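Local coordinates for thioredoxin domain-containing protein (Silicibacter pomeroyi, PDB 3EYT), which is of unknown function, but belongs to the thioredoxin-like AhpC/TSA family and may therefore act as an oxidoreductase or antioxidant protein, at residues A24-K29 with A64-H69. Residues are numbered along the deposited sequence; the frame is centred on the assembly and turned at random. Where two conformers were deposited one is given.
Sequences ADLRGK and AVLGLH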
loop_
_atom_site.group_PDB
_atom_site.type_symbol
_atom_site.label_atom_id
_atom_site.label_comp_id
_atom_site.label_asym_id
_atom_site.label_seq_id
_atom_site.Cartn_x
_atom_site.Cartn_y
_atom_site.Cartn_z
ATOM N N ALA C 24 -4.260 -21.219 -19.896
ATOM C CA ALA C 24 -3.731 -22.354 -20.672
ATOM C C ALA C 24 -3.484 -23.593 -19.794
ATOM O O ALA C 24 -3.840 -24.709 -20.185
ATOM C CB ALA C 24 -2.460 -21.959 -21.438
ATOM N N ASP C 25 -2.914 -23.395 -18.606
ATOM C CA ASP C 25 -2.768 -24.456 -17.596
ATOM C C ASP C 25 -4.084 -25.145 -17.252
ATOM O O ASP C 25 -4.088 -26.302 -16.803
ATOM C CB ASP C 25 -2.293 -23.868 -16.263
ATOM C CG ASP C 25 -0.857 -23.396 -16.284
ATOM O OD1 ASP C 25 -0.123 -23.700 -17.253
ATOM O OD2 ASP C 25 -0.473 -22.710 -15.304
ATOM N N LEU C 26 -5.191 -24.427 -17.416
ATOM C CA LEU C 26 -6.490 -24.895 -16.931
ATOM C C LEU C 26 -7.393 -25.368 -18.072
ATOM O O LEU C 26 -8.560 -25.675 -17.850
ATOM C CB LEU C 26 -7.178 -23.800 -16.101
ATOM C CG LEU C 26 -6.513 -23.387 -14.781
ATOM C CD1 LEU C 26 -7.215 -22.188 -14.170
ATOM C CD2 LEU C 26 -6.437 -24.528 -13.765
ATOM N N ARG C 27 -6.837 -25.407 -19.284
ATOM C CA ARG C 27 -7.512 -25.957 -20.458
ATOM C C ARG C 27 -8.156 -27.299 -20.138
ATOM O O ARG C 27 -7.524 -28.179 -19.551
ATOM C CB ARG C 27 -6.521 -26.147 -21.606
ATOM C CG ARG C 27 -6.212 -24.878 -22.353
ATOM C CD ARG C 27 -7.319 -24.541 -23.315
ATOM N NE ARG C 27 -7.516 -23.106 -23.358
ATOM C CZ ARG C 27 -6.590 -22.240 -23.742
ATOM N NH1 ARG C 27 -6.864 -20.947 -23.737
ATOM N NH2 ARG C 27 -5.385 -22.658 -24.110
ATOM N N GLY C 28 -9.416 -27.443 -20.528
ATOM C CA GLY C 28 -10.177 -28.693 -20.285
ATOM C C GLY C 28 -11.051 -28.686 -19.033
ATOM O O GLY C 28 -11.935 -29.534 -18.879
ATOM N N LYS C 29 -10.780 -27.752 -18.126
ATOM C CA LYS C 29 -11.653 -27.484 -16.972
ATOM C C LYS C 29 -12.520 -26.295 -17.318
ATOM O O LYS C 29 -12.102 -25.405 -18.068
ATOM C CB LYS C 29 -10.857 -27.077 -15.731
ATOM C CG LYS C 29 -10.020 -28.163 -15.103
ATOM C CD LYS C 29 -9.004 -27.510 -14.180
ATOM C CE LYS C 29 -8.121 -28.542 -13.509
ATOM N NZ LYS C 29 -8.946 -29.610 -12.911
ATOM N N ALA C 64 -12.344 -25.317 -12.007
ATOM C CA ALA C 64 -11.396 -24.466 -11.275
ATOM C C ALA C 64 -12.109 -23.187 -10.841
ATOM O O ALA C 64 -12.848 -22.575 -11.630
ATOM C CB ALA C 64 -10.162 -24.128 -12.154
ATOM N N VAL C 65 -11.884 -22.774 -9.599
ATOM C CA VAL C 65 -12.414 -21.524 -9.092
ATOM C C VAL C 65 -11.226 -20.651 -8.692
ATOM O O VAL C 65 -10.372 -21.069 -7.910
ATOM C CB VAL C 65 -13.348 -21.729 -7.856
ATOM C CG1 VAL C 65 -13.829 -20.362 -7.280
ATOM C CG2 VAL C 65 -14.545 -22.584 -8.206
ATOM N N LEU C 66 -11.184 -19.451 -9.251
ATOM C CA LEU C 66 -10.072 -18.501 -9.071
ATOM C C LEU C 66 -10.650 -17.195 -8.582
ATOM O O LEU C 66 -11.714 -16.801 -9.046
ATOM C CB LEU C 66 -9.400 -18.176 -10.410
ATOM C CG LEU C 66 -8.905 -19.352 -11.243
ATOM C CD1 LEU C 66 -8.149 -18.855 -12.438
ATOM C CD2 LEU C 66 -8.054 -20.314 -10.359
ATOM N N GLY C 67 -9.936 -16.515 -7.688
ATOM C CA GLY C 67 -10.279 -15.130 -7.324
ATOM C C GLY C 67 -9.378 -14.191 -8.127
ATOM O O GLY C 67 -8.216 -14.500 -8.372
ATOM N N LEU C 68 -9.895 -13.039 -8.516
ATOM C CA LEU C 68 -9.068 -12.036 -9.163
ATOM C C LEU C 68 -9.276 -10.706 -8.420
ATOM O O LEU C 68 -10.377 -10.144 -8.432
ATOM C CB LEU C 68 -9.442 -11.928 -10.645
ATOM C CG LEU C 68 -8.684 -10.863 -11.430
ATOM C CD1 LEU C 68 -7.233 -11.311 -11.605
ATOM C CD2 LEU C 68 -9.330 -10.569 -12.801
ATOM N N HIS C 69 -8.239 -10.244 -7.718
ATOM C CA HIS C 69 -8.360 -8.976 -6.951
ATOM C C HIS C 69 -8.079 -7.797 -7.898
ATOM O O HIS C 69 -6.920 -7.540 -8.302
ATOM C CB HIS C 69 -7.419 -8.968 -5.734
ATOM C CG HIS C 69 -7.791 -7.942 -4.694
ATOM N ND1 HIS C 69 -6.859 -7.146 -4.069
ATOM C CD2 HIS C 69 -8.991 -7.588 -4.181
ATOM C CE1 HIS C 69 -7.469 -6.345 -3.211
ATOM N NE2 HIS C 69 -8.763 -6.602 -3.257
#
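Leu26 sets both of its methyls against Ala64 on one face of the central sheet of this thioredoxin-like fold, where the loop leading into strand 30-36 passes over the start of the neighbouring parallel strand 63-69. The two methyls share the Ala64 carbon almost evenly, with Leu26 CD1 and Leu26 CD2 each 4.1 Å from Ala64 CB. Leu26 CD1 also meets Leu66 CD1 tip to tip at 3.9 Å, two residues further along the strand. In Leu66, CG anti to its carbonyl carbon (chi1 -54°) and a chi2 of -174° together direct CD1 toward Leu26; Val65, between the two contact residues, points the other way, onto helix 41-57. Ile31 touches both leucines, tying the pair to strand 30-36.

A type II turn spans Leu26 to Lys29, closed by the bond from Lys29 N to Leu26 O at 3.1 Å. Gly28 holds the positive-phi position of this turn. All the close approaches between the two segments are carbon to carbon, and no hydrogen bond joins them. From the last position of the turn, the Lys29 side chain runs extended at chi2 and chi3, bringing Lys29 CD to 4.1 Å from Ala64 CB, then bends at chi4 (-50°), and Lys29 NZ donates hydrogen bonds to the carbonyl oxygens of Glu60 and Asp61.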